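Local coordinates for protein CurB (Lyngbya majuscula, PDB 5KP7) that probably serves as an acyl carrier protein, holding a covalently attached 4'-phosphopantetheine arm on which biosynthetic intermediates are carried as thioesters, at residues I34-R39 with M74-L79. Residues are numbered along the deposited sequence; the frame is centred on the assembly and turned at random.
Sequences IKKYTR and MEDLSL
In the helical bundle of this carrier protein, helix 27-41 is tied at the surface to the C-terminal end of helix 63-76, whose first residue, Ser63, carries the phosphopantetheine. The link is polar, made by Tyr37 and Lys36 with Asp76. The backbones stay well apart, with CA of Tyr37 and CA of Asp76 9.9 Å from each other, so the long Lys36 and Tyr37 side chains span most of the gap. Tyr37 OH donates to Asp76 OD2 at 2.8 Å, meeting the lone pair that faces away from OD1. Asp76 OD2 lies at the edge of the Tyr37 ring, near its plane, while the carboxylate is turned 78° from that plane. Asp76 CB points toward helix 27-41 and comes to 3.9 Å from Tyr37 CE2; CG anti to the backbone N (chi1 -177°) places OD2 at the Tyr37 hydroxyl. Lys36 bends at chi2 and chi3, which lays its CD over the centre of the Tyr37 ring, 4.2 Å above the plane, and lets NZ run on to the same carboxylate. OD2 thus takes both a phenol and a lysine, whose positive charge would be expected to stabilise the ionised carboxylate. Tyr37 also packs on Met72 and Val73 of helix 63-76, and buried Ile34 touches Val73 and, on helix 92-102, Leu95. Just beyond Asp76, helix 63-76 closes in a Schellman motif: Ser78 has positive phi, Leu79 N returns to Met74 O at 2.8 Å and Ser78 N to Glu75 O at 3.1 Å. The salt bridge is the longer polar link, Lys36 NZ standing 3.4 Å from Asp76 OD2.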
# COMPACT_ATOMS: atom_id res chain seq x y z
N ILE B 34 -11.26 -29.87 -5.60
CA ILE B 34 -10.91 -28.61 -6.29
C ILE B 34 -12.04 -28.22 -7.24
O ILE B 34 -12.41 -27.05 -7.32
CB ILE B 34 -9.56 -28.71 -7.04
CG1 ILE B 34 -8.42 -28.82 -6.03
CG2 ILE B 34 -9.35 -27.54 -8.00
CD1 ILE B 34 -7.10 -29.24 -6.65
N LYS B 35 -12.61 -29.19 -7.95
CA LYS B 35 -13.74 -28.90 -8.85
C LYS B 35 -14.98 -28.40 -8.11
O LYS B 35 -15.67 -27.51 -8.60
CB LYS B 35 -14.10 -30.13 -9.69
CG LYS B 35 -13.09 -30.44 -10.78
CD LYS B 35 -13.37 -31.81 -11.38
CE LYS B 35 -12.50 -32.08 -12.58
NZ LYS B 35 -12.98 -33.31 -13.29
N LYS B 36 -15.22 -28.94 -6.92
CA LYS B 36 -16.38 -28.55 -6.12
C LYS B 36 -16.34 -27.08 -5.71
O LYS B 36 -17.32 -26.36 -5.93
CB LYS B 36 -16.49 -29.42 -4.87
CG LYS B 36 -17.79 -29.21 -4.09
CD LYS B 36 -17.57 -29.13 -2.59
CE LYS B 36 -17.23 -30.49 -2.01
NZ LYS B 36 -16.66 -30.35 -0.64
N TYR B 37 -15.22 -26.65 -5.12
CA TYR B 37 -15.12 -25.26 -4.65
C TYR B 37 -14.98 -24.28 -5.82
O TYR B 37 -15.48 -23.16 -5.73
CB TYR B 37 -14.01 -25.11 -3.63
CG TYR B 37 -14.27 -25.84 -2.33
CD1 TYR B 37 -15.35 -25.50 -1.52
CD2 TYR B 37 -13.45 -26.89 -1.92
CE1 TYR B 37 -15.60 -26.18 -0.33
CE2 TYR B 37 -13.69 -27.57 -0.74
CZ TYR B 37 -14.76 -27.22 0.05
OH TYR B 37 -14.98 -27.91 1.22
N THR B 38 -14.37 -24.73 -6.92
CA THR B 38 -14.35 -23.95 -8.17
C THR B 38 -15.77 -23.63 -8.65
O THR B 38 -16.11 -22.48 -8.92
CB THR B 38 -13.54 -24.68 -9.27
OG1 THR B 38 -12.18 -24.86 -8.84
CG2 THR B 38 -13.55 -23.89 -10.57
N ARG B 39 -16.62 -24.66 -8.73
CA ARG B 39 -18.03 -24.45 -9.07
C ARG B 39 -18.79 -23.63 -8.02
O ARG B 39 -19.68 -22.87 -8.37
CB ARG B 39 -18.73 -25.80 -9.31
CG ARG B 39 -18.24 -26.48 -10.57
CD ARG B 39 -18.93 -27.82 -10.81
NE ARG B 39 -18.47 -28.40 -12.08
CZ ARG B 39 -17.82 -29.56 -12.23
NH1 ARG B 39 -17.53 -30.35 -11.19
NH2 ARG B 39 -17.46 -29.95 -13.46
N MET B 74 -7.66 -26.49 1.38
CA MET B 74 -6.79 -26.69 2.56
C MET B 74 -7.62 -27.01 3.80
O MET B 74 -7.32 -28.00 4.51
CB MET B 74 -5.93 -25.44 2.85
CG MET B 74 -4.80 -25.24 1.87
SD MET B 74 -3.94 -23.68 2.18
CE MET B 74 -2.91 -24.13 3.57
N GLU B 75 -8.68 -26.23 4.02
CA GLU B 75 -9.57 -26.40 5.16
C GLU B 75 -10.37 -27.72 5.11
O GLU B 75 -10.50 -28.41 6.12
CB GLU B 75 -10.53 -25.22 5.27
CG GLU B 75 -11.35 -25.20 6.55
CD GLU B 75 -12.43 -24.14 6.56
OE1 GLU B 75 -12.24 -23.08 5.94
OE2 GLU B 75 -13.48 -24.38 7.21
N ASP B 76 -10.88 -28.07 3.92
CA ASP B 76 -11.57 -29.36 3.68
C ASP B 76 -10.67 -30.55 4.06
O ASP B 76 -11.14 -31.51 4.68
CB ASP B 76 -12.00 -29.43 2.20
CG ASP B 76 -12.79 -30.69 1.84
OD1 ASP B 76 -12.26 -31.80 1.99
OD2 ASP B 76 -13.92 -30.55 1.33
N LEU B 77 -9.39 -30.46 3.71
CA LEU B 77 -8.40 -31.50 3.97
C LEU B 77 -7.69 -31.37 5.31
O LEU B 77 -6.80 -32.18 5.60
CB LEU B 77 -7.35 -31.53 2.85
CG LEU B 77 -7.84 -31.76 1.42
CD1 LEU B 77 -6.71 -31.57 0.42
CD2 LEU B 77 -8.47 -33.14 1.28
N SER B 78 -8.08 -30.40 6.14
CA SER B 78 -7.38 -30.10 7.41
C SER B 78 -5.86 -29.99 7.24
O SER B 78 -5.09 -30.51 8.05
CB SER B 78 -7.72 -31.14 8.47
OG SER B 78 -9.11 -31.15 8.69
N LEU B 79 -5.45 -29.32 6.17
CA LEU B 79 -4.04 -29.19 5.85
C LEU B 79 -3.59 -27.85 6.38
O LEU B 79 -3.84 -26.81 5.77
CB LEU B 79 -3.83 -29.32 4.34
CG LEU B 79 -2.38 -29.40 3.86
CD1 LEU B 79 -1.68 -30.65 4.39
CD2 LEU B 79 -2.32 -29.32 2.34